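Local coordinates for major capsid protein (Paramecium bursaria Chlorella virus 1, PDB 5TIP) that self-assembles as trimers into the icosahedral capsid shell of a large chlorella-infecting DNA virus, and carries N-linked glycans on its surface, at residues 330-342 with 346-359. Sequence-based numbering, arbitrary orientation.
Sequences GSYFNKVQPYQSI and TPAGVYLYSFALKP
Asn334 reaches from helix 330-341 into the turn leading into strand 350-354 and donates both amide hydrogens to it. With CG anti to the backbone N (chi1 178°), ND2 lies 2.8 Å from Val350 O, a nearly straight bond (173°) in the plane of both groups. The second bond, ND2 to Pro347 O at 2.7 Å, is more bent, and its donor stands above the carbonyl plane. ND2 thus ties together the two ends of the type II turn 347-350, while OD1, like Thr346 O, is bonded to Arg130 of a neighbouring subunit. Helix and strand axes approach to 6.1 Å. Within the wider pi-type turn at 332-336, and with Pro338 lacking an N-H, Phe333 O turns outward and accepts from Leu352 N at 3.1 Å. The Gln337 chain, bent at chi2 (-78°), runs alongside Leu352 O, CG 3.3 Å away, and splits its amide: OE1 accepts from Ser354 N at 3.1 Å, whereas NE2 donates to Tyr332 OH and to a water that also reaches Ser354 O. Tight packing surrounds these bonds. Phe333 turns its ring edge to Leu352 O and one face to Tyr332, and Gly330 O meets the Tyr351 ring edge, 3.2 Å from CE1; Trp263 of strand 257-266 meets both Phe333 and Tyr351. The helix end is looser: Leu352 CD2 touches Ile342 CD1 at 3.7 Å, Ser341 packs on Pro359, and a water lies between Gln340 O and Leu357 O near exposed Lys358. Strand 350-354 pairs with strand 257-266 at a sheet edge of the second jelly-roll domain, and the helix packs against it. Side-chain amides of Asn334 and Gln337 satisfy backbone groups of a largely buried contact, consistent with a directional fit that sets turn and strand against the helix.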
loop_
_atom_site.group_PDB
_atom_site.type_symbol
_atom_site.label_atom_id
_atom_site.label_comp_id
_atom_site.label_asym_id
_atom_site.label_seq_id
_atom_site.Cartn_x
_atom_site.Cartn_y
_atom_site.Cartn_z
ATOM N N GLY A 330 20.371 -8.251 15.083
ATOM C CA GLY A 330 18.942 -8.198 15.331
ATOM C C GLY A 330 18.204 -7.300 14.360
ATOM O O GLY A 330 17.049 -7.565 14.019
ATOM N N SER A 331 18.859 -6.233 13.895
ATOM C CA SER A 331 18.241 -5.339 12.924
ATOM C C SER A 331 18.032 -6.010 11.573
ATOM O O SER A 331 17.182 -5.560 10.798
ATOM C CB SER A 331 19.089 -4.079 12.760
ATOM O OG SER A 331 20.442 -4.410 12.500
ATOM N N TYR A 332 18.787 -7.069 11.274
ATOM C CA TYR A 332 18.572 -7.804 10.032
ATOM C C TYR A 332 17.215 -8.494 10.032
ATOM O O TYR A 332 16.488 -8.451 9.033
ATOM C CB TYR A 332 19.693 -8.823 9.824
ATOM C CG TYR A 332 19.378 -9.883 8.790
ATOM C CD1 TYR A 332 19.538 -9.629 7.434
ATOM C CD2 TYR A 332 18.922 -11.140 9.170
ATOM C CE1 TYR A 332 19.251 -10.596 6.488
ATOM C CE2 TYR A 332 18.634 -12.111 8.229
ATOM C CZ TYR A 332 18.800 -11.832 6.892
ATOM O OH TYR A 332 18.514 -12.796 5.955
ATOM N N PHE A 333 16.860 -9.142 11.143
ATOM C CA PHE A 333 15.584 -9.840 11.227
ATOM C C PHE A 333 14.412 -8.881 11.380
ATOM O O PHE A 333 13.264 -9.285 11.164
ATOM C CB PHE A 333 15.602 -10.822 12.399
ATOM C CG PHE A 333 16.746 -11.794 12.360
ATOM C CD1 PHE A 333 16.657 -12.962 11.622
ATOM C CD2 PHE A 333 17.907 -11.544 13.071
ATOM C CE1 PHE A 333 17.711 -13.858 11.590
ATOM C CE2 PHE A 333 18.961 -12.436 13.043
ATOM C CZ PHE A 333 18.863 -13.594 12.302
ATOM N N ASN A 334 14.671 -7.629 11.753
ATOM C CA ASN A 334 13.616 -6.640 11.926
ATOM C C ASN A 334 13.397 -5.787 10.684
ATOM O O ASN A 334 12.264 -5.368 10.420
ATOM C CB ASN A 334 13.941 -5.737 13.118
ATOM C CG ASN A 334 12.912 -4.642 13.325
ATOM O OD1 ASN A 334 13.162 -3.473 13.027
ATOM N ND2 ASN A 334 11.750 -5.014 13.847
ATOM N N LYS A 335 14.451 -5.525 9.915
ATOM C CA LYS A 335 14.377 -4.675 8.735
ATOM C C LYS A 335 14.488 -5.446 7.429
ATOM O O LYS A 335 13.657 -5.266 6.533
ATOM C CB LYS A 335 15.489 -3.620 8.800
ATOM C CG LYS A 335 15.347 -2.638 9.943
ATOM C CD LYS A 335 16.484 -1.638 9.929
ATOM C CE LYS A 335 16.334 -0.624 11.043
ATOM N NZ LYS A 335 17.660 -0.091 11.455
ATOM N N VAL A 336 15.496 -6.310 7.299
ATOM C CA VAL A 336 15.827 -6.890 6.001
ATOM C C VAL A 336 14.921 -8.069 5.681
ATOM O O VAL A 336 14.393 -8.177 4.568
ATOM C CB VAL A 336 17.308 -7.295 5.965
ATOM C CG1 VAL A 336 17.666 -7.876 4.605
ATOM C CG2 VAL A 336 18.168 -6.103 6.282
ATOM N N GLN A 337 14.752 -8.984 6.635
ATOM C CA GLN A 337 13.836 -10.101 6.417
ATOM C C GLN A 337 12.428 -9.629 6.079
ATOM O O GLN A 337 11.822 -10.189 5.149
ATOM C CB GLN A 337 13.846 -11.028 7.637
ATOM C CG GLN A 337 15.003 -12.005 7.660
ATOM C CD GLN A 337 14.789 -13.174 6.727
ATOM O OE1 GLN A 337 13.658 -13.610 6.507
ATOM N NE2 GLN A 337 15.877 -13.695 6.173
ATOM N N PRO A 338 11.848 -8.637 6.767
ATOM C CA PRO A 338 10.551 -8.121 6.298
ATOM C C PRO A 338 10.638 -7.394 4.966
ATOM O O PRO A 338 9.710 -7.496 4.155
ATOM C CB PRO A 338 10.119 -7.185 7.436
ATOM C CG PRO A 338 10.860 -7.671 8.629
ATOM C CD PRO A 338 12.188 -8.095 8.094
ATOM N N TYR A 339 11.728 -6.663 4.708
ATOM C CA TYR A 339 11.861 -5.974 3.427
ATOM C C TYR A 339 11.880 -6.959 2.266
ATOM O O TYR A 339 11.268 -6.710 1.221
ATOM C CB TYR A 339 13.130 -5.116 3.411
ATOM C CG TYR A 339 13.411 -4.459 2.071
ATOM C CD1 TYR A 339 12.853 -3.229 1.746
ATOM C CD2 TYR A 339 14.233 -5.071 1.133
ATOM C CE1 TYR A 339 13.105 -2.630 0.522
ATOM C CE2 TYR A 339 14.488 -4.480 -0.090
ATOM C CZ TYR A 339 13.922 -3.260 -0.391
ATOM O OH TYR A 339 14.176 -2.668 -1.609
ATOM N N GLN A 340 12.568 -8.088 2.434
ATOM C CA GLN A 340 12.747 -9.033 1.339
ATOM C C GLN A 340 11.529 -9.914 1.095
ATOM O O GLN A 340 11.383 -10.443 -0.011
ATOM C CB GLN A 340 13.967 -9.918 1.602
ATOM C CG GLN A 340 15.295 -9.187 1.508
ATOM C CD GLN A 340 16.476 -10.090 1.797
ATOM O OE1 GLN A 340 16.333 -11.137 2.430
ATOM N NE2 GLN A 340 17.653 -9.689 1.332
ATOM N N SER A 341 10.651 -10.080 2.084
ATOM C CA SER A 341 9.580 -11.062 1.978
ATOM C C SER A 341 8.184 -10.526 2.265
ATOM O O SER A 341 7.211 -11.219 1.949
ATOM C CB SER A 341 9.854 -12.248 2.916
ATOM O OG SER A 341 9.887 -11.832 4.271
ATOM N N ILE A 342 8.045 -9.330 2.837
ATOM C CA ILE A 342 6.747 -8.769 3.194
ATOM C C ILE A 342 6.475 -7.469 2.444
ATOM O O ILE A 342 5.452 -7.333 1.766
ATOM C CB ILE A 342 6.625 -8.553 4.720
ATOM C CG1 ILE A 342 6.733 -9.887 5.460
ATOM C CG2 ILE A 342 5.311 -7.870 5.056
ATOM C CD1 ILE A 342 6.660 -9.755 6.968
ATOM N N THR A 346 8.237 -2.947 10.010
ATOM C CA THR A 346 8.032 -3.662 11.252
ATOM C C THR A 346 8.658 -2.887 12.401
ATOM O O THR A 346 9.841 -2.523 12.323
ATOM C CB THR A 346 8.638 -5.073 11.181
ATOM O OG1 THR A 346 7.943 -5.840 10.192
ATOM C CG2 THR A 346 8.522 -5.772 12.524
ATOM N N PRO A 347 7.913 -2.609 13.469
ATOM C CA PRO A 347 8.494 -1.880 14.600
ATOM C C PRO A 347 9.608 -2.679 15.257
ATOM O O PRO A 347 9.655 -3.908 15.175
ATOM C CB PRO A 347 7.305 -1.689 15.548
ATOM C CG PRO A 347 6.349 -2.776 15.177
ATOM C CD PRO A 347 6.498 -2.949 13.696
ATOM N N ALA A 348 10.520 -1.956 15.901
ATOM C CA ALA A 348 11.640 -2.595 16.573
ATOM C C ALA A 348 11.142 -3.544 17.655
ATOM O O ALA A 348 10.102 -3.320 18.281
ATOM C CB ALA A 348 12.570 -1.543 17.178
ATOM N N GLY A 349 11.897 -4.618 17.872
ATOM C CA GLY A 349 11.546 -5.614 18.857
ATOM C C GLY A 349 10.777 -6.800 18.323
ATOM O O GLY A 349 10.552 -7.758 19.072
ATOM N N VAL A 350 10.367 -6.770 17.059
ATOM C CA VAL A 350 9.694 -7.888 16.409
ATOM C C VAL A 350 10.609 -8.404 15.309
ATOM O O VAL A 350 11.093 -7.624 14.481
ATOM C CB VAL A 350 8.324 -7.476 15.842
ATOM C CG1 VAL A 350 7.626 -8.677 15.226
ATOM C CG2 VAL A 350 7.464 -6.857 16.928
ATOM N N TYR A 351 10.846 -9.713 15.302
ATOM C CA TYR A 351 11.830 -10.314 14.417
ATOM C C TYR A 351 11.192 -11.435 13.610
ATOM O O TYR A 351 10.221 -12.061 14.040
ATOM C CB TYR A 351 13.029 -10.845 15.206
ATOM C CG TYR A 351 13.622 -9.826 16.152
ATOM C CD1 TYR A 351 14.596 -8.936 15.722
ATOM C CD2 TYR A 351 13.199 -9.747 17.473
ATOM C CE1 TYR A 351 15.136 -8.000 16.581
ATOM C CE2 TYR A 351 13.734 -8.814 18.338
ATOM C CZ TYR A 351 14.701 -7.944 17.886
ATOM O OH TYR A 351 15.239 -7.014 18.745
ATOM N N LEU A 352 11.760 -11.680 12.431
ATOM C CA LEU A 352 11.224 -12.650 11.490
ATOM C C LEU A 352 12.362 -13.377 10.792
ATOM O O LEU A 352 13.378 -12.769 10.445
ATOM C CB LEU A 352 10.333 -11.964 10.443
ATOM C CG LEU A 352 9.892 -12.781 9.226
ATOM C CD1 LEU A 352 8.754 -13.725 9.588
ATOM C CD2 LEU A 352 9.499 -11.868 8.076
ATOM N N TYR A 353 12.189 -14.681 10.594
ATOM C CA TYR A 353 12.993 -15.440 9.647
ATOM C C TYR A 353 12.053 -16.287 8.808
ATOM O O TYR A 353 11.341 -17.142 9.343
ATOM C CB TYR A 353 14.034 -16.321 10.339
ATOM C CG TYR A 353 14.934 -17.014 9.340
ATOM C CD1 TYR A 353 15.957 -16.321 8.706
ATOM C CD2 TYR A 353 14.747 -18.351 9.014
ATOM C CE1 TYR A 353 16.774 -16.941 7.783
ATOM C CE2 TYR A 353 15.562 -18.982 8.092
ATOM C CZ TYR A 353 16.574 -18.272 7.480
ATOM O OH TYR A 353 17.390 -18.892 6.562
ATOM N N SER A 354 12.054 -16.053 7.501
ATOM C CA SER A 354 11.120 -16.698 6.593
ATOM C C SER A 354 11.806 -17.835 5.850
ATOM O O SER A 354 12.898 -17.658 5.300
ATOM C CB SER A 354 10.552 -15.686 5.597
ATOM O OG SER A 354 9.673 -16.314 4.682
ATOM N N PHE A 355 11.165 -19.001 5.844
ATOM C CA PHE A 355 11.558 -20.084 4.956
ATOM C C PHE A 355 10.846 -20.005 3.616
ATOM O O PHE A 355 11.153 -20.795 2.718
ATOM C CB PHE A 355 11.263 -21.443 5.602
ATOM C CG PHE A 355 11.820 -21.590 6.987
ATOM C CD1 PHE A 355 13.171 -21.816 7.189
ATOM C CD2 PHE A 355 10.986 -21.510 8.089
ATOM C CE1 PHE A 355 13.678 -21.950 8.464
ATOM C CE2 PHE A 355 11.486 -21.645 9.365
ATOM C CZ PHE A 355 12.833 -21.865 9.554
ATOM N N ALA A 356 9.919 -19.064 3.464
ATOM C CA ALA A 356 9.097 -18.926 2.276
ATOM C C ALA A 356 9.456 -17.649 1.534
ATOM O O ALA A 356 9.920 -16.672 2.128
ATOM C CB ALA A 356 7.608 -18.903 2.635
ATOM N N LEU A 357 9.229 -17.667 0.220
ATOM C CA LEU A 357 9.453 -16.472 -0.583
ATOM C C LEU A 357 8.381 -15.421 -0.327
ATOM O O LEU A 357 8.670 -14.221 -0.365
ATOM C CB LEU A 357 9.498 -16.840 -2.065
ATOM C CG LEU A 357 10.624 -17.784 -2.489
ATOM C CD1 LEU A 357 10.362 -18.331 -3.881
ATOM C CD2 LEU A 357 11.968 -17.078 -2.436
ATOM N N LYS A 358 7.148 -15.850 -0.059
ATOM C CA LYS A 358 6.032 -14.951 0.233
ATOM C C LYS A 358 5.300 -15.480 1.459
ATOM O O LYS A 358 4.277 -16.168 1.338
ATOM C CB LYS A 358 5.088 -14.829 -0.963
ATOM C CG LYS A 358 5.737 -14.271 -2.220
ATOM C CD LYS A 358 4.739 -14.142 -3.364
ATOM C CE LYS A 358 3.875 -12.892 -3.225
ATOM N NZ LYS A 358 2.829 -12.991 -2.167
ATOM N N PRO A 359 5.800 -15.179 2.661
ATOM C CA PRO A 359 5.164 -15.722 3.872
ATOM C C PRO A 359 3.746 -15.224 4.097
ATOM O O PRO A 359 2.952 -15.923 4.738
ATOM C CB PRO A 359 6.106 -15.261 4.995
ATOM C CG PRO A 359 6.798 -14.064 4.439
ATOM C CD PRO A 359 6.968 -14.342 2.976
HETATM O O HOH W 1 10.788 -3.793 9.005
HETATM O O HOH W 2 14.850 -15.861 4.279
HETATM O O HOH W 3 11.539 -13.333 -0.794
#